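Local atomic coordinates of Cap5O (Staphylococcus aureus, PDB entry 3OJO), a protein that acts as an NAD-dependent UDP-N-acetyl-mannosamine dehydrogenase in capsular polysaccharide biosynthesis. Residues I125-T130 with L157-E162; N177-G182 with I204-R209; K399-F404 with F414-Y419. One frame throughout, in Å; residues are numbered along the deposited sequence.

Contact 1: I125-T130 with L157-E162; sequences IIVEST and LVHCPE. With NAD (nicotinamide-adenine-dinucleotide), chain J.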
loop_
_atom_site.group_PDB
_atom_site.type_symbol
_atom_site.label_atom_id
_atom_site.label_comp_id
_atom_site.label_asym_id
_atom_site.label_seq_id
_atom_site.Cartn_x
_atom_site.Cartn_y
_atom_site.Cartn_z
ATOM N N ILE B 125 -30.425 17.493 -1.472
ATOM C CA ILE B 125 -30.316 16.049 -1.669
ATOM C C ILE B 125 -28.926 15.650 -1.209
ATOM O O ILE B 125 -27.933 16.128 -1.756
ATOM C CB ILE B 125 -30.602 15.571 -3.127
ATOM C CG1 ILE B 125 -31.932 16.162 -3.732
ATOM C CG2 ILE B 125 -30.490 14.042 -3.264
ATOM C CD1 ILE B 125 -33.194 15.845 -3.101
ATOM N N ILE B 126 -28.868 14.811 -0.171
ATOM C CA ILE B 126 -27.633 14.262 0.376
ATOM C C ILE B 126 -27.609 12.785 0.050
ATOM O O ILE B 126 -28.590 12.086 0.293
ATOM C CB ILE B 126 -27.437 14.514 1.885
ATOM C CG1 ILE B 126 -27.526 16.023 2.222
ATOM C CG2 ILE B 126 -26.091 13.912 2.368
ATOM C CD1 ILE B 126 -27.815 16.314 3.682
ATOM N N VAL B 127 -26.507 12.324 -0.545
ATOM C CA VAL B 127 -26.312 10.915 -0.828
ATOM C C VAL B 127 -25.272 10.437 0.190
ATOM O O VAL B 127 -24.127 10.900 0.167
ATOM C CB VAL B 127 -25.946 10.663 -2.304
ATOM C CG1 VAL B 127 -25.747 9.178 -2.580
ATOM C CG2 VAL B 127 -27.027 11.217 -3.222
ATOM N N GLU B 128 -25.721 9.628 1.177
ATOM C CA GLU B 128 -24.859 9.087 2.236
ATOM C C GLU B 128 -24.260 7.725 1.848
ATOM O O GLU B 128 -23.254 7.315 2.413
ATOM C CB GLU B 128 -25.614 8.978 3.560
ATOM C CG GLU B 128 -25.552 10.232 4.413
ATOM C CD GLU B 128 -26.088 10.081 5.829
ATOM O OE1 GLU B 128 -26.587 8.982 6.172
ATOM O OE2 GLU B 128 -26.022 11.073 6.594
ATOM N N SER B 129 -24.877 7.042 0.888
ATOM C CA SER B 129 -24.482 5.746 0.341
ATOM C C SER B 129 -23.144 5.848 -0.391
ATOM O O SER B 129 -22.789 6.918 -0.898
ATOM C CB SER B 129 -25.543 5.276 -0.657
ATOM O OG SER B 129 -26.829 5.244 -0.066
ATOM N N THR B 130 -22.432 4.730 -0.494
ATOM C CA THR B 130 -21.158 4.699 -1.203
ATOM C C THR B 130 -21.408 4.853 -2.673
ATOM O O THR B 130 -22.217 4.111 -3.234
ATOM C CB THR B 130 -20.370 3.441 -0.848
ATOM O OG1 THR B 130 -20.119 3.501 0.559
ATOM C CG2 THR B 130 -19.049 3.346 -1.615
ATOM N N LEU B 157 -26.976 19.663 -4.049
ATOM C CA LEU B 157 -26.504 18.292 -4.162
ATOM C C LEU B 157 -25.227 18.063 -3.335
ATOM O O LEU B 157 -24.176 18.618 -3.656
ATOM C CB LEU B 157 -26.277 17.912 -5.632
ATOM C CG LEU B 157 -27.461 17.817 -6.590
ATOM C CD1 LEU B 157 -27.003 17.247 -7.932
ATOM C CD2 LEU B 157 -28.580 16.951 -6.026
ATOM N N VAL B 158 -25.343 17.264 -2.254
ATOM C CA VAL B 158 -24.256 16.917 -1.328
ATOM C C VAL B 158 -24.015 15.394 -1.295
ATOM O O VAL B 158 -24.969 14.624 -1.188
ATOM C CB VAL B 158 -24.551 17.407 0.123
ATOM C CG1 VAL B 158 -23.393 17.090 1.082
ATOM C CG2 VAL B 158 -24.914 18.885 0.174
ATOM N N HIS B 159 -22.739 14.973 -1.346
ATOM C CA HIS B 159 -22.330 13.611 -1.079
ATOM C C HIS B 159 -21.620 13.697 0.247
ATOM O O HIS B 159 -20.602 14.377 0.356
ATOM C CB HIS B 159 -21.383 13.004 -2.125
ATOM C CG HIS B 159 -20.904 11.612 -1.755
ATOM N ND1 HIS B 159 -21.793 10.606 -1.395
ATOM C CD2 HIS B 159 -19.646 11.107 -1.710
ATOM C CE1 HIS B 159 -21.049 9.551 -1.116
ATOM N NE2 HIS B 159 -19.754 9.800 -1.305
ATOM N N CYS B 160 -22.195 13.086 1.274
ATOM C CA CYS B 160 -21.550 12.983 2.563
ATOM C C CYS B 160 -21.475 11.488 2.900
ATOM O O CYS B 160 -22.478 10.886 3.272
ATOM C CB CYS B 160 -22.256 13.779 3.652
ATOM S SG CYS B 160 -21.580 13.460 5.301
ATOM N N PRO B 161 -20.309 10.858 2.697
ATOM C CA PRO B 161 -20.194 9.421 2.960
ATOM C C PRO B 161 -20.390 9.050 4.421
ATOM O O PRO B 161 -19.733 9.561 5.327
ATOM C CB PRO B 161 -18.798 9.048 2.441
ATOM C CG PRO B 161 -18.295 10.224 1.739
ATOM C CD PRO B 161 -19.029 11.421 2.236
ATOM N N GLU B 162 -21.350 8.169 4.627
ATOM C CA GLU B 162 -21.698 7.721 5.955
ATOM C C GLU B 162 -21.097 6.362 6.283
ATOM O O GLU B 162 -21.219 5.405 5.509
ATOM C CB GLU B 162 -23.220 7.782 6.175
ATOM C CG GLU B 162 -23.640 7.808 7.627
ATOM C CD GLU B 162 -23.192 9.012 8.414
ATOM O OE1 GLU B 162 -24.042 9.894 8.675
ATOM O OE2 GLU B 162 -22.017 9.031 8.850
HETATM P PA NAD J . -28.811 -1.866 4.843
HETATM O O1A NAD J . -29.032 -3.011 3.936
HETATM O O2A NAD J . -28.704 -2.295 6.253
HETATM O O5B NAD J . -30.035 -0.837 4.676
HETATM C C5B NAD J . -30.545 -0.486 3.418
HETATM C C4B NAD J . -32.032 -0.277 3.575
HETATM O O4B NAD J . -32.508 0.512 2.505
HETATM C C3B NAD J . -32.827 -1.590 3.586
HETATM O O3B NAD J . -33.766 -1.560 4.656
HETATM C C2B NAD J . -33.594 -1.527 2.271
HETATM O O2B NAD J . -34.841 -2.190 2.310
HETATM C C1B NAD J . -33.740 -0.031 2.050
HETATM N N9A NAD J . -33.940 0.277 0.626
HETATM C C8A NAD J . -33.314 -0.337 -0.437
HETATM N N7A NAD J . -33.671 0.297 -1.576
HETATM C C5A NAD J . -34.523 1.299 -1.247
HETATM C C6A NAD J . -35.201 2.237 -2.026
HETATM N N6A NAD J . -35.025 2.216 -3.352
HETATM N N1A NAD J . -36.027 3.170 -1.405
HETATM C C2A NAD J . -36.168 3.178 -0.026
HETATM N N3A NAD J . -35.497 2.244 0.739
HETATM C C4A NAD J . -34.688 1.319 0.139
HETATM O O3 NAD J . -27.504 -1.054 4.337
HETATM P PN NAD J . -26.643 -0.075 5.273
HETATM O O1N NAD J . -25.693 -0.915 6.046
HETATM O O2N NAD J . -27.550 0.870 5.972
HETATM O O5D NAD J . -25.763 0.723 4.223
HETATM C C5D NAD J . -26.316 1.246 3.043
HETATM C C4D NAD J . -25.164 1.722 2.164
HETATM O O4D NAD J . -24.422 2.730 2.831
HETATM C C3D NAD J . -24.110 0.651 1.881
HETATM O O3D NAD J . -24.459 -0.342 0.935
HETATM C C2D NAD J . -22.975 1.529 1.417
HETATM O O2D NAD J . -23.331 2.111 0.190
HETATM C C1D NAD J . -23.060 2.658 2.432
HETATM N N1N NAD J . -22.132 2.322 3.537
HETATM C C2N NAD J . -22.552 1.683 4.682
HETATM C C3N NAD J . -21.620 1.359 5.680
HETATM C C7N NAD J . -22.081 1.075 7.083
HETATM O O7N NAD J . -21.382 1.698 8.143
HETATM N N7N NAD J . -23.102 0.234 7.297
HETATM C C4N NAD J . -20.263 1.656 5.489
HETATM C C5N NAD J . -19.837 2.268 4.312
HETATM C C6N NAD J . -20.790 2.578 3.339
HETATM O O HOH W 1 -21.419 5.434 2.825
#
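Ile126 and Val158 pack side by side on one face of two parallel strands, with Ile126 CG1 3.9 Å from Val158 CB. On the other face Leu157 CD2 lies alongside Ile125 CB. The strand end is packed closely. Val158 N donates to Ile125 O, and Val127 N to Val158 O. Val127 O is gripped twice: His159 ND1 (2.8 Å) and Cys160 N (3.1 Å) come from opposite faces of its plane. The ND1 donor stands 41° out of that plane. The His159 ring, with CG anti to the backbone N (chi1 176°), also turns its edge to Ser129 O. Beyond the strands the side chains of Glu128 and Glu162 run side by side, their carboxylate planes 81° apart. Glu128 OE2 and Glu162 OE1 are 3.1 Å apart but are both acceptors. Tyr195 takes the first by a hydrogen bond, Arg178 the second by a salt bridge. The other end, next to NAD, is bridged by a water, which links Glu128 O, Glu162 O and Thr130 OG1. Glu162 N still bonds Glu128 O (3.0 Å). Thr130 N donates to NAD O2D (2.9 Å). The apolar strand ends thus give way to polar loops, one of which binds the nicotinamide ribose through Thr130 N.

Contact 2: N177-G182 with I204-R209; sequences NRIIGG and IETDAR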
loop_
_atom_site.group_PDB
_atom_site.type_symbol
_atom_site.label_atom_id
_atom_site.label_comp_id
_atom_site.label_asym_id
_atom_site.label_seq_id
_atom_site.Cartn_x
_atom_site.Cartn_y
_atom_site.Cartn_z
ATOM N N ASN B 177 -15.516 13.205 12.340
ATOM C CA ASN B 177 -15.255 14.233 11.348
ATOM C C ASN B 177 -16.011 13.800 10.095
ATOM O O ASN B 177 -16.148 12.608 9.819
ATOM C CB ASN B 177 -13.770 14.385 11.072
ATOM C CG ASN B 177 -12.964 14.920 12.225
ATOM O OD1 ASN B 177 -13.482 15.326 13.266
ATOM N ND2 ASN B 177 -11.661 14.959 12.047
ATOM N N ARG B 178 -16.560 14.759 9.387
ATOM C CA ARG B 178 -17.441 14.495 8.285
ATOM C C ARG B 178 -16.983 15.188 7.024
ATOM O O ARG B 178 -16.614 16.361 7.068
ATOM C CB ARG B 178 -18.814 15.015 8.707
ATOM C CG ARG B 178 -19.963 14.289 8.081
ATOM C CD ARG B 178 -21.268 14.664 8.742
ATOM N NE ARG B 178 -21.629 13.710 9.791
ATOM C CZ ARG B 178 -22.264 12.566 9.568
ATOM N NH1 ARG B 178 -22.585 12.208 8.330
ATOM N NH2 ARG B 178 -22.573 11.766 10.580
ATOM N N ILE B 179 -17.047 14.480 5.894
ATOM C CA ILE B 179 -16.724 15.035 4.596
ATOM C C ILE B 179 -18.033 15.534 3.950
ATOM O O ILE B 179 -18.983 14.761 3.807
ATOM C CB ILE B 179 -15.959 14.011 3.711
ATOM C CG1 ILE B 179 -14.577 13.673 4.319
ATOM C CG2 ILE B 179 -15.840 14.501 2.265
ATOM C CD1 ILE B 179 -13.889 12.548 3.698
ATOM N N ILE B 180 -18.077 16.842 3.589
ATOM C CA ILE B 180 -19.223 17.464 2.931
ATOM C C ILE B 180 -18.756 17.758 1.514
ATOM O O ILE B 180 -17.995 18.709 1.312
ATOM C CB ILE B 180 -19.728 18.763 3.665
ATOM C CG1 ILE B 180 -19.895 18.600 5.219
ATOM C CG2 ILE B 180 -20.958 19.397 2.973
ATOM C CD1 ILE B 180 -20.989 17.699 5.724
ATOM N N GLY B 181 -19.178 16.915 0.565
ATOM C CA GLY B 181 -18.842 17.045 -0.844
ATOM C C GLY B 181 -19.980 17.636 -1.650
ATOM O O GLY B 181 -20.868 16.905 -2.096
ATOM N N GLY B 182 -19.954 18.961 -1.836
ATOM C CA GLY B 182 -20.963 19.671 -2.613
ATOM C C GLY B 182 -20.619 19.752 -4.089
ATOM O O GLY B 182 -19.440 19.777 -4.457
ATOM N N ILE B 204 -15.297 18.692 7.019
ATOM C CA ILE B 204 -14.330 18.920 5.955
ATOM C C ILE B 204 -15.117 19.311 4.704
ATOM O O ILE B 204 -16.020 18.583 4.278
ATOM C CB ILE B 204 -13.366 17.693 5.762
ATOM C CG1 ILE B 204 -12.492 17.433 7.008
ATOM C CG2 ILE B 204 -12.449 17.883 4.576
ATOM C CD1 ILE B 204 -13.102 16.626 8.072
ATOM N N GLU B 205 -14.810 20.490 4.167
ATOM C CA GLU B 205 -15.464 21.043 2.994
ATOM C C GLU B 205 -14.669 20.717 1.764
ATOM O O GLU B 205 -13.470 20.986 1.713
ATOM C CB GLU B 205 -15.615 22.564 3.109
ATOM C CG GLU B 205 -16.476 23.020 4.275
ATOM C CD GLU B 205 -16.485 24.520 4.474
ATOM O OE1 GLU B 205 -16.320 25.253 3.469
ATOM O OE2 GLU B 205 -16.635 24.962 5.638
ATOM N N THR B 206 -15.347 20.168 0.750
ATOM C CA THR B 206 -14.741 19.798 -0.526
ATOM C C THR B 206 -15.820 19.648 -1.578
ATOM O O THR B 206 -16.985 19.807 -1.251
ATOM C CB THR B 206 -13.823 18.553 -0.373
ATOM O OG1 THR B 206 -13.270 18.273 -1.646
ATOM C CG2 THR B 206 -14.549 17.311 0.166
ATOM N N ASP B 207 -15.446 19.356 -2.827
ATOM C CA ASP B 207 -16.432 19.112 -3.868
ATOM C C ASP B 207 -16.807 17.607 -3.906
ATOM O O ASP B 207 -16.063 16.759 -3.394
ATOM C CB ASP B 207 -15.989 19.671 -5.242
ATOM C CG ASP B 207 -14.770 19.000 -5.865
ATOM O OD1 ASP B 207 -14.131 18.167 -5.179
ATOM O OD2 ASP B 207 -14.508 19.248 -7.068
ATOM N N ALA B 208 -17.981 17.307 -4.467
ATOM C CA ALA B 208 -18.556 15.972 -4.550
ATOM C C ALA B 208 -17.598 14.911 -5.117
ATOM O O ALA B 208 -17.465 13.853 -4.503
ATOM C CB ALA B 208 -19.863 16.007 -5.324
ATOM N N ARG B 209 -16.893 15.210 -6.219
ATOM C CA ARG B 209 -15.936 14.289 -6.838
ATOM C C ARG B 209 -14.760 13.909 -5.912
ATOM O O ARG B 209 -14.331 12.762 -5.943
ATOM C CB ARG B 209 -15.463 14.798 -8.223
ATOM C CG ARG B 209 -14.547 16.048 -8.200
ATOM C CD ARG B 209 -14.274 16.565 -9.599
ATOM N NE ARG B 209 -15.452 17.217 -10.186
ATOM C CZ ARG B 209 -15.637 17.426 -11.489
ATOM N NH1 ARG B 209 -14.716 17.058 -12.364
ATOM N NH2 ARG B 209 -16.745 17.998 -11.923
#
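The peptide group of Gly182 meets Ala208 over one face: Ala208 N stands 60° out of the Gly182 carbonyl plane, 2.9 Å from Gly182 O. Asp207 CB also touches this oxygen, at 3.5 Å. The N-H of the preceding peptide group, Gly182 N, is given to Thr206 O. The Ile180 carbonyl accepts Thr206 N, tilted 22° from its plane. Earlier in the strands Ile204 N bonds Arg178 O and Ile180 N bonds Ile204 O, in parallel register. Where the second strand becomes a helix the chains come very close. The CA atoms of Gly181 and Ala208 are 3.9 Å apart, and Ala208 CB rests on Gly181 O. Gly181 has no side chain in the way. On the face of Ile179, Ile204 and Thr206, methyl meets methyl: Ile179 CG2 is 3.7 Å from Thr206 CG2, the two side chains crossing at a slant. Thr206 CG2 sits between its backbone N and carbonyl carbon (chi1 -179° for OG1), which turns the methyl to Ile179. Ile204 CD1 reaches Asn177 CB. Met249 of the second subunit packs on Ile179, Ile204 and Thr206. On the other face Glu205 makes a salt bridge to Lys192. Asp207 is the N-cap of helix 208-238 and bonds Thr210. Backbone bonds therefore hold the strands together, while an apolar patch is left for the subunit interface.

Contact 3: K399-F404 with F414-Y419; sequences KHKVIF and FEDVLY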
loop_
_atom_site.group_PDB
_atom_site.type_symbol
_atom_site.label_atom_id
_atom_site.label_comp_id
_atom_site.label_asym_id
_atom_site.label_seq_id
_atom_site.Cartn_x
_atom_site.Cartn_y
_atom_site.Cartn_z
ATOM N N LYS B 399 -11.401 -35.362 16.587
ATOM C CA LYS B 399 -10.725 -36.598 16.166
ATOM C C LYS B 399 -9.213 -36.341 16.130
ATOM O O LYS B 399 -8.423 -37.256 16.378
ATOM C CB LYS B 399 -11.233 -37.054 14.783
ATOM C CG LYS B 399 -10.672 -38.386 14.315
ATOM C CD LYS B 399 -11.370 -38.924 13.083
ATOM C CE LYS B 399 -10.830 -40.287 12.718
ATOM N NZ LYS B 399 -11.750 -41.034 11.823
ATOM N N HIS B 400 -8.824 -35.085 15.805
ATOM C CA HIS B 400 -7.448 -34.590 15.764
ATOM C C HIS B 400 -7.487 -33.132 16.194
ATOM O O HIS B 400 -8.177 -32.337 15.567
ATOM C CB HIS B 400 -6.859 -34.705 14.350
ATOM C CG HIS B 400 -6.792 -36.104 13.826
ATOM N ND1 HIS B 400 -5.803 -36.982 14.232
ATOM C CD2 HIS B 400 -7.590 -36.724 12.927
ATOM C CE1 HIS B 400 -6.038 -38.110 13.577
ATOM N NE2 HIS B 400 -7.100 -38.000 12.777
ATOM N N LYS B 401 -6.785 -32.780 17.277
ATOM C CA LYS B 401 -6.764 -31.406 17.774
ATOM C C LYS B 401 -5.800 -30.496 16.970
ATOM O O LYS B 401 -4.696 -30.174 17.434
ATOM C CB LYS B 401 -6.503 -31.357 19.292
ATOM C CG LYS B 401 -7.636 -31.936 20.139
ATOM C CD LYS B 401 -7.337 -31.805 21.629
ATOM C CE LYS B 401 -8.135 -32.768 22.469
ATOM N NZ LYS B 401 -7.875 -32.579 23.921
ATOM N N VAL B 402 -6.219 -30.113 15.739
ATOM C CA VAL B 402 -5.440 -29.211 14.877
ATOM C C VAL B 402 -6.238 -27.970 14.461
ATOM O O VAL B 402 -7.413 -28.078 14.110
ATOM C CB VAL B 402 -4.637 -29.869 13.712
ATOM C CG1 VAL B 402 -3.942 -31.159 14.152
ATOM C CG2 VAL B 402 -5.493 -30.111 12.483
ATOM N N ILE B 403 -5.598 -26.793 14.541
ATOM C CA ILE B 403 -6.184 -25.500 14.183
ATOM C C ILE B 403 -5.359 -24.810 13.086
ATOM O O ILE B 403 -4.155 -24.603 13.271
ATOM C CB ILE B 403 -6.304 -24.564 15.426
ATOM C CG1 ILE B 403 -7.233 -25.151 16.505
ATOM C CG2 ILE B 403 -6.753 -23.139 15.014
ATOM C CD1 ILE B 403 -7.244 -24.387 17.801
ATOM N N PHE B 404 -6.018 -24.420 11.964
ATOM C CA PHE B 404 -5.423 -23.588 10.917
ATOM C C PHE B 404 -6.158 -22.240 10.954
ATOM O O PHE B 404 -7.318 -22.122 10.533
ATOM C CB PHE B 404 -5.434 -24.220 9.511
ATOM C CG PHE B 404 -4.842 -23.327 8.437
ATOM C CD1 PHE B 404 -3.752 -22.499 8.711
ATOM C CD2 PHE B 404 -5.370 -23.314 7.153
ATOM C CE1 PHE B 404 -3.230 -21.655 7.730
ATOM C CE2 PHE B 404 -4.831 -22.482 6.170
ATOM C CZ PHE B 404 -3.760 -21.668 6.466
ATOM N N PHE B 414 -1.477 -23.436 23.571
ATOM C CA PHE B 414 -1.984 -24.783 23.860
ATOM C C PHE B 414 -0.843 -25.781 24.127
ATOM O O PHE B 414 0.331 -25.397 24.143
ATOM C CB PHE B 414 -2.806 -25.300 22.667
ATOM C CG PHE B 414 -3.868 -24.389 22.114
ATOM C CD1 PHE B 414 -5.182 -24.487 22.550
ATOM C CD2 PHE B 414 -3.577 -23.496 21.092
ATOM C CE1 PHE B 414 -6.179 -23.682 22.001
ATOM C CE2 PHE B 414 -4.573 -22.681 20.551
ATOM C CZ PHE B 414 -5.868 -22.786 21.004
ATOM N N GLU B 415 -1.201 -27.070 24.320
ATOM C CA GLU B 415 -0.262 -28.178 24.501
ATOM C C GLU B 415 -0.756 -29.385 23.711
ATOM O O GLU B 415 -0.044 -29.851 22.817
ATOM C CB GLU B 415 -0.030 -28.510 25.984
ATOM C CG GLU B 415 1.370 -29.041 26.267
ATOM C CD GLU B 415 1.600 -30.510 25.955
ATOM O OE1 GLU B 415 1.239 -31.360 26.802
ATOM O OE2 GLU B 415 2.165 -30.811 24.878
ATOM N N ASP B 416 -1.995 -29.850 23.995
ATOM C CA ASP B 416 -2.624 -30.981 23.289
ATOM C C ASP B 416 -2.940 -30.601 21.836
ATOM O O ASP B 416 -2.870 -31.459 20.952
ATOM C CB ASP B 416 -3.952 -31.417 23.957
ATOM C CG ASP B 416 -3.956 -31.520 25.467
ATOM O OD1 ASP B 416 -3.425 -32.525 25.996
ATOM O OD2 ASP B 416 -4.564 -30.642 26.117
ATOM N N VAL B 417 -3.286 -29.311 21.607
ATOM C CA VAL B 417 -3.725 -28.769 20.318
ATOM C C VAL B 417 -2.546 -28.249 19.485
ATOM O O VAL B 417 -1.717 -27.490 19.998
ATOM C CB VAL B 417 -4.831 -27.678 20.492
ATOM C CG1 VAL B 417 -5.475 -27.322 19.159
ATOM C CG2 VAL B 417 -5.909 -28.098 21.500
ATOM N N LEU B 418 -2.489 -28.653 18.196
ATOM C CA LEU B 418 -1.484 -28.180 17.240
ATOM C C LEU B 418 -2.027 -26.923 16.539
ATOM O O LEU B 418 -2.981 -27.013 15.761
ATOM C CB LEU B 418 -1.154 -29.260 16.202
ATOM C CG LEU B 418 -0.297 -30.430 16.665
ATOM C CD1 LEU B 418 -0.483 -31.611 15.745
ATOM C CD2 LEU B 418 1.168 -30.053 16.710
ATOM N N TYR B 419 -1.448 -25.751 16.858
ATOM C CA TYR B 419 -1.879 -24.468 16.299
ATOM C C TYR B 419 -1.026 -23.963 15.132
ATOM O O TYR B 419 0.184 -23.759 15.272
ATOM C CB TYR B 419 -2.006 -23.387 17.391
ATOM C CG TYR B 419 -2.380 -22.027 16.844
ATOM C CD1 TYR B 419 -1.405 -21.072 16.575
ATOM C CD2 TYR B 419 -3.709 -21.695 16.589
ATOM C CE1 TYR B 419 -1.739 -19.831 16.038
ATOM C CE2 TYR B 419 -4.055 -20.452 16.063
ATOM C CZ TYR B 419 -3.064 -19.525 15.786
ATOM O OH TYR B 419 -3.392 -18.293 15.289
#
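Lys401 and Leu418 supply the first of two backbone hydrogen bonds, Leu418 N to Lys401 O at 2.8 Å. The second runs from Ile403 N to Leu418 O at 2.9 Å. Together they set two short strands in parallel register. The CA hydrogens of Val417 and Val402 make weaker contacts with the same two oxygens. Apolar packing centres on Ile403. Its CG1 lies anti to the carbonyl carbon (chi1 -62°), and from there CD1 reaches Val417 CG1 at 3.7 Å and Phe414 CZ at 3.8 Å. The other branch, CG2, leans on Tyr419 CD2 at 3.7 Å. Both branches of Ile403 meet their rings obliquely. On the opposite face Val402 CG1 and Leu418 CD1 lie alongside each other. The charged groups are less closely joined. The extended chain of Lys401 runs beside Asp416, but Lys401 NZ stays 4.4 Å from Asp416 OD2, too far for a salt bridge. Lys401 NZ has its salt bridge with Asp396. Tyr419 OH bonds Asp405. Lys401 is also the centre of an inverse gamma turn, just before its strand starts. The arrangement is the outer strand pair of a parallel sheet, strand 418-420 forming its edge in the C-terminal domain, which in this family probably binds the UDP part of the substrate.

In the fold
From the N terminus, contact 1 closes first: helix 135-145 crosses between strands 124-127 and 156-159. Contact 2 follows, with helix 185-195 linking strands 178-182 and 203-207. Both are beta-alpha-beta units of the NAD-binding sheet. Strands 156-159 and 178-182 are antiparallel neighbours there, so the two contacts touch, notably through the Glu162-Arg178 salt bridge. Contact 2 also leads straight into the long helix 208-238. Contact 3 comes last and closes a short helix-free loop in the other sheet, far away: its nearest atoms are about 30 Å from contact 1 and 34 Å from contact 2. The three lie in series; none nests or crosses.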